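PDB 2NVO: RNA-binding protein RO60 from Deinococcus radiodurans, which binds several small RNAs that accumulate during recovery from ultraviolet irradiation and contributes to the resistance of the bacterium to it. Local coordinates for residues H365-D370 and A394-A399; L369-S374 and Q431-V436; V461-N466 and I493-T498. All coordinates share one frame; numbering follows the deposited sequence.

Contact 1 (H365-D370 and A394-A399); sequences HLLALD and AMSLIA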
loop_
_atom_site.group_PDB
_atom_site.type_symbol
_atom_site.label_atom_id
_atom_site.label_comp_id
_atom_site.label_asym_id
_atom_site.label_seq_id
_atom_site.Cartn_x
_atom_site.Cartn_y
_atom_site.Cartn_z
ATOM N N HIS A 365 -19.753 5.999 -12.192
ATOM C CA HIS A 365 -19.496 4.586 -11.883
ATOM C C HIS A 365 -20.783 3.801 -11.882
ATOM O O HIS A 365 -21.819 4.313 -11.469
ATOM C CB HIS A 365 -18.854 4.465 -10.482
ATOM C CG HIS A 365 -17.400 4.809 -10.446
ATOM N ND1 HIS A 365 -16.440 3.940 -9.974
ATOM C CD2 HIS A 365 -16.736 5.928 -10.833
ATOM C CE1 HIS A 365 -15.248 4.501 -10.073
ATOM N NE2 HIS A 365 -15.403 5.709 -10.590
ATOM N N LEU A 366 -20.714 2.546 -12.332
ATOM C CA LEU A 366 -21.778 1.587 -12.103
ATOM C C LEU A 366 -21.105 0.422 -11.369
ATOM O O LEU A 366 -20.190 -0.196 -11.905
ATOM C CB LEU A 366 -22.370 1.091 -13.418
ATOM C CG LEU A 366 -23.567 0.150 -13.343
ATOM C CD1 LEU A 366 -24.713 0.795 -12.643
ATOM C CD2 LEU A 366 -24.023 -0.332 -14.744
ATOM N N LEU A 367 -21.554 0.158 -10.151
ATOM C CA LEU A 367 -20.941 -0.880 -9.304
ATOM C C LEU A 367 -21.893 -2.061 -9.323
ATOM O O LEU A 367 -23.067 -1.910 -9.025
ATOM C CB LEU A 367 -20.739 -0.375 -7.868
ATOM C CG LEU A 367 -19.386 0.186 -7.411
ATOM C CD1 LEU A 367 -18.911 1.305 -8.319
ATOM C CD2 LEU A 367 -19.439 0.642 -5.948
ATOM N N ALA A 368 -21.399 -3.215 -9.745
ATOM C CA ALA A 368 -22.218 -4.416 -9.812
ATOM C C ALA A 368 -21.673 -5.389 -8.749
ATOM O O ALA A 368 -20.547 -5.854 -8.851
ATOM C CB ALA A 368 -22.119 -5.005 -11.187
ATOM N N LEU A 369 -22.481 -5.627 -7.726
ATOM C CA LEU A 369 -22.111 -6.431 -6.579
ATOM C C LEU A 369 -22.660 -7.845 -6.697
ATOM O O LEU A 369 -23.839 -8.047 -6.957
ATOM C CB LEU A 369 -22.684 -5.807 -5.303
ATOM C CG LEU A 369 -21.917 -4.702 -4.596
ATOM C CD1 LEU A 369 -21.198 -3.792 -5.588
ATOM C CD2 LEU A 369 -22.793 -3.928 -3.626
ATOM N N ASP A 370 -21.770 -8.807 -6.509
ATOM C CA ASP A 370 -22.143 -10.178 -6.208
ATOM C C ASP A 370 -22.920 -10.127 -4.885
ATOM O O ASP A 370 -22.437 -9.579 -3.885
ATOM C CB ASP A 370 -20.849 -11.017 -6.089
ATOM C CG ASP A 370 -21.113 -12.530 -6.028
ATOM O OD1 ASP A 370 -22.081 -12.935 -5.368
ATOM O OD2 ASP A 370 -20.336 -13.296 -6.634
ATOM N N ALA A 394 -18.806 -1.267 1.736
ATOM C CA ALA A 394 -17.958 -0.127 2.089
ATOM C C ALA A 394 -17.551 0.665 0.831
ATOM O O ALA A 394 -17.700 1.902 0.781
ATOM C CB ALA A 394 -16.697 -0.597 2.873
ATOM N N MET A 395 -17.070 -0.052 -0.191
ATOM C CA MET A 395 -16.631 0.581 -1.433
ATOM C C MET A 395 -17.804 1.230 -2.184
ATOM O O MET A 395 -17.628 2.236 -2.859
ATOM C CB MET A 395 -15.913 -0.423 -2.346
ATOM C CG MET A 395 -14.551 -0.917 -1.798
ATOM S SD MET A 395 -13.384 0.424 -1.432
ATOM C CE MET A 395 -13.072 1.102 -3.045
ATOM N N SER A 396 -18.990 0.645 -2.067
ATOM C CA SER A 396 -20.203 1.208 -2.677
ATOM C C SER A 396 -20.548 2.545 -2.024
ATOM O O SER A 396 -20.767 3.544 -2.714
ATOM C CB SER A 396 -21.384 0.256 -2.513
ATOM O OG SER A 396 -21.233 -0.899 -3.330
ATOM N N LEU A 397 -20.560 2.563 -0.694
ATOM C CA LEU A 397 -20.791 3.802 0.046
ATOM C C LEU A 397 -19.792 4.888 -0.344
ATOM O O LEU A 397 -20.175 6.058 -0.575
ATOM C CB LEU A 397 -20.752 3.564 1.543
ATOM C CG LEU A 397 -21.945 2.788 2.079
ATOM C CD1 LEU A 397 -21.721 2.534 3.552
ATOM C CD2 LEU A 397 -23.277 3.562 1.819
ATOM N N ILE A 398 -18.524 4.507 -0.425
ATOM C CA ILE A 398 -17.481 5.423 -0.903
ATOM C C ILE A 398 -17.777 6.024 -2.273
ATOM O O ILE A 398 -17.693 7.246 -2.444
ATOM C CB ILE A 398 -16.094 4.759 -0.920
ATOM C CG1 ILE A 398 -15.613 4.545 0.516
ATOM C CG2 ILE A 398 -15.097 5.631 -1.673
ATOM C CD1 ILE A 398 -14.237 3.870 0.653
ATOM N N ALA A 399 -18.093 5.174 -3.252
ATOM C CA ALA A 399 -18.453 5.650 -4.589
ATOM C C ALA A 399 -19.668 6.583 -4.540
ATOM O O ALA A 399 -19.615 7.708 -5.048
ATOM C CB ALA A 399 -18.710 4.493 -5.531
#

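Contact 2 (L369-S374 and Q431-V436); sequences LDVSGS and QKAQSV. Unlike the reference sequence in segment 431-436: Val436 (reference Met). With CA (calcium ion), chain B.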
loop_
_atom_site.group_PDB
_atom_site.type_symbol
_atom_site.label_atom_id
_atom_site.label_comp_id
_atom_site.label_asym_id
_atom_site.label_seq_id
_atom_site.Cartn_x
_atom_site.Cartn_y
_atom_site.Cartn_z
ATOM N N LEU A 369 -22.481 -5.627 -7.726
ATOM C CA LEU A 369 -22.111 -6.431 -6.579
ATOM C C LEU A 369 -22.660 -7.845 -6.697
ATOM O O LEU A 369 -23.839 -8.047 -6.957
ATOM C CB LEU A 369 -22.684 -5.807 -5.303
ATOM C CG LEU A 369 -21.917 -4.702 -4.596
ATOM C CD1 LEU A 369 -21.198 -3.792 -5.588
ATOM C CD2 LEU A 369 -22.793 -3.928 -3.626
ATOM N N ASP A 370 -21.770 -8.807 -6.509
ATOM C CA ASP A 370 -22.143 -10.178 -6.208
ATOM C C ASP A 370 -22.920 -10.127 -4.885
ATOM O O ASP A 370 -22.437 -9.579 -3.885
ATOM C CB ASP A 370 -20.849 -11.017 -6.089
ATOM C CG ASP A 370 -21.113 -12.530 -6.028
ATOM O OD1 ASP A 370 -22.081 -12.935 -5.368
ATOM O OD2 ASP A 370 -20.336 -13.296 -6.634
ATOM N N VAL A 371 -24.134 -10.661 -4.872
ATOM C CA VAL A 371 -24.983 -10.612 -3.678
ATOM C C VAL A 371 -25.305 -12.005 -3.127
ATOM O O VAL A 371 -26.201 -12.153 -2.309
ATOM C CB VAL A 371 -26.332 -9.859 -3.958
ATOM C CG1 VAL A 371 -26.071 -8.389 -4.291
ATOM C CG2 VAL A 371 -27.114 -10.538 -5.077
ATOM N N SER A 372 -24.582 -13.013 -3.586
ATOM C CA SER A 372 -24.846 -14.385 -3.154
ATOM C C SER A 372 -24.266 -14.644 -1.767
ATOM O O SER A 372 -23.446 -13.859 -1.270
ATOM C CB SER A 372 -24.257 -15.364 -4.157
ATOM O OG SER A 372 -22.854 -15.207 -4.243
ATOM N N GLY A 373 -24.685 -15.759 -1.156
ATOM C CA GLY A 373 -24.346 -16.056 0.225
ATOM C C GLY A 373 -22.870 -16.189 0.564
ATOM O O GLY A 373 -22.452 -15.853 1.686
ATOM N N SER A 374 -22.072 -16.676 -0.378
ATOM C CA SER A 374 -20.655 -16.857 -0.092
ATOM C C SER A 374 -19.955 -15.508 0.157
ATOM O O SER A 374 -18.894 -15.468 0.763
ATOM C CB SER A 374 -19.954 -17.631 -1.204
ATOM O OG SER A 374 -19.926 -16.870 -2.406
ATOM N N GLN A 431 -26.778 -5.422 3.935
ATOM C CA GLN A 431 -28.011 -6.192 3.780
ATOM C C GLN A 431 -28.644 -6.034 2.397
ATOM O O GLN A 431 -29.136 -7.004 1.822
ATOM C CB GLN A 431 -29.022 -5.831 4.873
ATOM C CG GLN A 431 -28.596 -6.259 6.271
ATOM C CD GLN A 431 -29.391 -5.560 7.367
ATOM O OE1 GLN A 431 -29.340 -5.957 8.533
ATOM N NE2 GLN A 431 -30.124 -4.498 6.996
ATOM N N LYS A 432 -28.621 -4.816 1.854
ATOM C CA LYS A 432 -29.107 -4.598 0.498
ATOM C C LYS A 432 -28.281 -5.357 -0.520
ATOM O O LYS A 432 -28.749 -5.623 -1.613
ATOM C CB LYS A 432 -29.129 -3.099 0.152
ATOM C CG LYS A 432 -30.243 -2.348 0.872
ATOM C CD LYS A 432 -30.205 -0.833 0.581
ATOM C CE LYS A 432 -31.339 -0.118 1.331
ATOM N NZ LYS A 432 -31.104 1.337 1.346
ATOM N N ALA A 433 -27.050 -5.714 -0.139
ATOM C CA ALA A 433 -26.136 -6.443 -1.003
ATOM C C ALA A 433 -26.114 -7.946 -0.686
ATOM O O ALA A 433 -25.101 -8.608 -0.864
ATOM C CB ALA A 433 -24.739 -5.878 -0.868
ATOM N N GLN A 434 -27.236 -8.459 -0.203
ATOM C CA GLN A 434 -27.393 -9.892 0.044
ATOM C C GLN A 434 -28.775 -10.309 -0.432
ATOM O O GLN A 434 -29.779 -9.665 -0.134
ATOM C CB GLN A 434 -27.177 -10.234 1.533
ATOM C CG GLN A 434 -25.688 -10.449 1.877
ATOM C CD GLN A 434 -25.099 -11.621 1.096
ATOM O OE1 GLN A 434 -24.237 -11.460 0.208
ATOM N NE2 GLN A 434 -25.594 -12.804 1.395
ATOM N N SER A 435 -28.816 -11.361 -1.226
ATOM C CA SER A 435 -30.069 -11.825 -1.764
ATOM C C SER A 435 -30.029 -13.341 -1.804
ATOM O O SER A 435 -29.153 -13.928 -2.434
ATOM C CB SER A 435 -30.289 -11.234 -3.159
ATOM O OG SER A 435 -31.388 -11.850 -3.797
ATOM N N VAL A 436 -30.980 -13.965 -1.119
ATOM C CA VAL A 436 -31.132 -15.423 -1.117
ATOM C C VAL A 436 -31.183 -16.033 -2.521
ATOM O O VAL A 436 -30.642 -17.112 -2.756
ATOM C CB VAL A 436 -32.404 -15.851 -0.351
ATOM C CG1 VAL A 436 -32.510 -17.359 -0.318
ATOM C CG2 VAL A 436 -32.393 -15.283 1.054
HETATM CA CA CA B . -21.183 -17.128 -4.584
HETATM O O HOH W 1 -22.375 -8.825 -1.259
HETATM O O HOH W 2 -19.629 -15.341 -5.202
HETATM O O HOH W 3 -22.387 -17.132 -6.742
#

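Contact 3 (V461-N466 and I493-T498); sequences VVYTDN and IVVGLT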
loop_
_atom_site.group_PDB
_atom_site.type_symbol
_atom_site.label_atom_id
_atom_site.label_comp_id
_atom_site.label_asym_id
_atom_site.label_seq_id
_atom_site.Cartn_x
_atom_site.Cartn_y
_atom_site.Cartn_z
ATOM N N VAL A 461 -17.490 -1.360 -12.213
ATOM C CA VAL A 461 -16.710 -2.099 -11.214
ATOM C C VAL A 461 -17.529 -3.280 -10.713
ATOM O O VAL A 461 -18.654 -3.109 -10.252
ATOM C CB VAL A 461 -16.310 -1.236 -9.985
ATOM C CG1 VAL A 461 -15.393 -2.063 -9.065
ATOM C CG2 VAL A 461 -15.587 0.024 -10.426
ATOM N N VAL A 462 -16.966 -4.474 -10.820
ATOM C CA VAL A 462 -17.642 -5.660 -10.335
ATOM C C VAL A 462 -16.969 -6.111 -9.050
ATOM O O VAL A 462 -15.752 -6.228 -9.006
ATOM C CB VAL A 462 -17.571 -6.802 -11.371
ATOM C CG1 VAL A 462 -18.079 -8.153 -10.736
ATOM C CG2 VAL A 462 -18.382 -6.422 -12.613
ATOM N N TYR A 463 -17.760 -6.376 -8.020
ATOM C CA TYR A 463 -17.214 -6.895 -6.779
ATOM C C TYR A 463 -17.703 -8.329 -6.564
ATOM O O TYR A 463 -18.908 -8.582 -6.554
ATOM C CB TYR A 463 -17.625 -6.004 -5.603
ATOM C CG TYR A 463 -16.803 -4.743 -5.502
ATOM C CD1 TYR A 463 -15.519 -4.780 -4.964
ATOM C CD2 TYR A 463 -17.308 -3.512 -5.930
ATOM C CE1 TYR A 463 -14.746 -3.621 -4.857
ATOM C CE2 TYR A 463 -16.542 -2.340 -5.832
ATOM C CZ TYR A 463 -15.268 -2.406 -5.283
ATOM O OH TYR A 463 -14.492 -1.268 -5.173
ATOM N N THR A 464 -16.759 -9.251 -6.372
ATOM C CA THR A 464 -17.089 -10.645 -6.098
ATOM C C THR A 464 -16.111 -11.193 -5.038
ATOM O O THR A 464 -15.243 -10.468 -4.567
ATOM C CB THR A 464 -17.103 -11.499 -7.398
ATOM O OG1 THR A 464 -17.645 -12.803 -7.121
ATOM C CG2 THR A 464 -15.725 -11.646 -7.974
ATOM N N ASP A 465 -16.300 -12.439 -4.609
ATOM C CA ASP A 465 -15.338 -13.006 -3.662
ATOM C C ASP A 465 -14.261 -13.694 -4.482
ATOM O O ASP A 465 -13.184 -13.149 -4.726
ATOM C CB ASP A 465 -15.988 -13.925 -2.610
ATOM C CG ASP A 465 -17.113 -14.805 -3.171
ATOM O OD1 ASP A 465 -17.280 -14.923 -4.395
ATOM O OD2 ASP A 465 -17.841 -15.383 -2.352
ATOM N N ASN A 466 -14.597 -14.878 -4.983
ATOM C CA ASN A 466 -13.738 -15.547 -5.909
ATOM C C ASN A 466 -14.544 -16.320 -6.960
ATOM O O ASN A 466 -14.124 -17.366 -7.388
ATOM C CB ASN A 466 -12.748 -16.437 -5.142
ATOM C CG ASN A 466 -13.427 -17.576 -4.384
ATOM O OD1 ASN A 466 -14.653 -17.622 -4.256
ATOM N ND2 ASN A 466 -12.622 -18.512 -3.882
ATOM N N ILE A 493 -13.442 -2.740 -14.188
ATOM C CA ILE A 493 -12.561 -3.267 -13.140
ATOM C C ILE A 493 -13.308 -4.449 -12.539
ATOM O O ILE A 493 -14.471 -4.323 -12.191
ATOM C CB ILE A 493 -12.306 -2.242 -12.006
ATOM C CG1 ILE A 493 -11.742 -0.910 -12.556
ATOM C CG2 ILE A 493 -11.371 -2.841 -10.928
ATOM C CD1 ILE A 493 -11.634 0.192 -11.530
ATOM N N VAL A 494 -12.656 -5.601 -12.486
ATOM C CA VAL A 494 -13.202 -6.765 -11.798
ATOM C C VAL A 494 -12.366 -7.031 -10.541
ATOM O O VAL A 494 -11.160 -7.261 -10.610
ATOM C CB VAL A 494 -13.214 -8.006 -12.734
ATOM C CG1 VAL A 494 -13.800 -9.225 -11.995
ATOM C CG2 VAL A 494 -14.036 -7.694 -13.984
ATOM N N VAL A 495 -13.022 -6.970 -9.390
ATOM C CA VAL A 495 -12.379 -7.185 -8.113
ATOM C C VAL A 495 -12.772 -8.550 -7.522
ATOM O O VAL A 495 -13.920 -8.762 -7.153
ATOM C CB VAL A 495 -12.755 -6.073 -7.118
ATOM C CG1 VAL A 495 -11.939 -6.258 -5.800
ATOM C CG2 VAL A 495 -12.454 -4.724 -7.721
ATOM N N GLY A 496 -11.815 -9.468 -7.468
ATOM C CA GLY A 496 -12.001 -10.711 -6.735
ATOM C C GLY A 496 -11.446 -10.533 -5.355
ATOM O O GLY A 496 -10.248 -10.762 -5.130
ATOM N N LEU A 497 -12.309 -10.119 -4.427
ATOM C CA LEU A 497 -11.889 -9.671 -3.101
ATOM C C LEU A 497 -11.113 -10.733 -2.302
ATOM O O LEU A 497 -10.256 -10.396 -1.508
ATOM C CB LEU A 497 -13.088 -9.170 -2.274
ATOM C CG LEU A 497 -13.700 -7.843 -2.754
ATOM C CD1 LEU A 497 -15.148 -7.755 -2.264
ATOM C CD2 LEU A 497 -12.871 -6.629 -2.339
ATOM N N THR A 498 -11.423 -12.003 -2.521
ATOM C CA THR A 498 -10.680 -13.093 -1.876
ATOM C C THR A 498 -10.080 -14.053 -2.908
ATOM O O THR A 498 -9.781 -15.192 -2.583
ATOM C CB THR A 498 -11.600 -13.926 -0.957
ATOM O OG1 THR A 498 -12.731 -14.382 -1.715
ATOM C CG2 THR A 498 -12.082 -13.094 0.225
HETATM O O HOH W 4 -9.494 -17.880 -3.431
#

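Contact 1 (H365-D370 and A394-A399)
Leu367 and Leu369 reach from one face of strand 364-369 to Ser396, one turn before Ala399 on helix 388-402, and in this part of the helix-sheet interface two leucines of the strand meet a serine and an alanine of the helix. Strand and helix segments run nearly antiparallel (164°), their axes 9.9 Å apart, as expected for strand and helix of a beta-alpha-beta crossover, here the one that leads on to strand 405-411 in the VWFA-like domain.

The tightest carbon contact is made by one methyl. Leu367 CD2 presses end-on against the helix backbone, 3.4 Å from Ser396 CA, closer than ordinary carbon-carbon contact, and it also reaches Ala399 CB at 3.9 Å. The chi1 of Leu367, -97°, lies well off the staggered value, a modest strain that accompanies this tight fit. Ser396 OG lies among leucine methyls: Leu369 CD2 is 3.4 Å from it, Leu369 CD1 3.7 Å and Leu367 CD2 3.5 Å. The hydroxyl makes no hydrogen bond to the strand; its partner is Ala392 O, one turn back in the same helix. The torsion sets OG beside its own backbone N (chi1 -71°), where it reaches that carbonyl while the leucine methyls lie against it.

Toward the start of the strand segment the packing slackens, and His365, partly exposed, marks this looser end. Met395 barely grazes the strand, its carbonyl O lying 3.9 Å from Leu367 CD2; its side chain instead packs on Tyr463 of the neighbouring strand.

The two segments thus meet through apolar packing, without a hydrogen bond between them, and a buried hydroxyl is tolerated among methyl groups because its own helix supplies the acceptor.

Contact 2 (L369-S374 and Q431-V436)
Val371 O receives the backbone N-H of Ser435 at 2.9 Å (N-H...O 158°), the direct hydrogen bond that ties the metal loop to the segment leaving helix 426-432. Gln434 CA approaches the same oxygen at 3.5 Å as a C-H donor. Around this point Val371 splits its two branches: CG2 rests against Ser435 CB, while CG1 packs against the carbonyl of Ala433, 3.6 Å from its O. Gln434 starts away from the loop, but its chain bends at chi2 (-62°) and brings the amide end back against Ser372 and Gly373. On the other flank a water lies between two carbonyls, 2.7 Å from Asp370 O and 2.8 Å from Ala433 O, and Leu369 CD2 touches Ala433 CB.

The loop itself, Asp-Val-Ser-Gly-Ser, carries the DxSxS signature of the MIDAS-like motif of the VWFA-like domain. Ser372 OG and Ser374 OG bind the calcium ion, together with Glu467 and two waters. Behind these ligands stands Asp370. Its OD1 closes an Asx turn by accepting Ser372 N, and it takes Ser372 OG as well, at 2.7 Å on the syn side. The chi1 of Ser372, 61°, turns its oxygen to serve both carboxylate and metal. Asp370 OD2 accepts a calcium-bound water at 2.6 Å and is held further out by the hydroxyls of Thr441 and Thr464.

Contact 3 (V461-N466 and I493-T498)
Ile493 O is met by two donors: Val462 N gives its hydrogen to Ile493 O at 2.9 Å, nearly on the line of the carbonyl. The second is a C-H donor, Val461 CA, 3.3 Å from Ile493 O. This is one rung of a parallel beta ladder between strands 459-464 and 491-496, which helix 475-486 connects in a beta-alpha-beta unit of the Rossmann-like VWFA fold. Val462 O then accepts Val495 N, and Thr464 N gives to Val495 O with a C=O...N angle of 178°, almost straight. At the strand ends the bonds bend: Leu497 N reaches Thr464 O at 3.0 Å, and Thr498 N meets Asp465 O from above the carbonyl plane.

On the face shared by Val461, Tyr463, Ile493 and Val495, Tyr463 lies alongside Val495, its CD1 3.7 Å from Val495 CB. Leu497 CD1 comes to the same ring atom at 4.0 Å. Met526 of helix 522-530 packs on this face too. On the other face Thr464 turns OG1 away from its backbone N (chi1 -170°), toward Asp370, leaving CG2 near Val495 O.

Asp465 OD2 accepts the calcium ligand Ser374 OG, so the residue just past the strand probably helps position a metal ligand from the second shell. Beyond it, a water links the two segments, accepting from Asn466 ND2 at 3.2 Å and donating to Thr498 O at 2.8 Å.

How the contacts relate
All three contacts belong to the VWFA-like domain and are largely buried, but their chemistry changes along the sheet. Contact 1 is apolar packing of a helix on the sheet, without a hydrogen bond across it; contact 3 is mainly backbone bonding between neighbouring strands within that sheet. Contact 2 lies at the strand ends, where loops, waters and calcium replace regular structure, and where it and contact 3 each have an exposed residue. Contacts 1 and 2 share Leu369 and Asp370, the strand's end and the motif's start. Strands 364-369 and 459-464 adjoin in the sheet, and side chains at their ends tie the metal loop to contact 3.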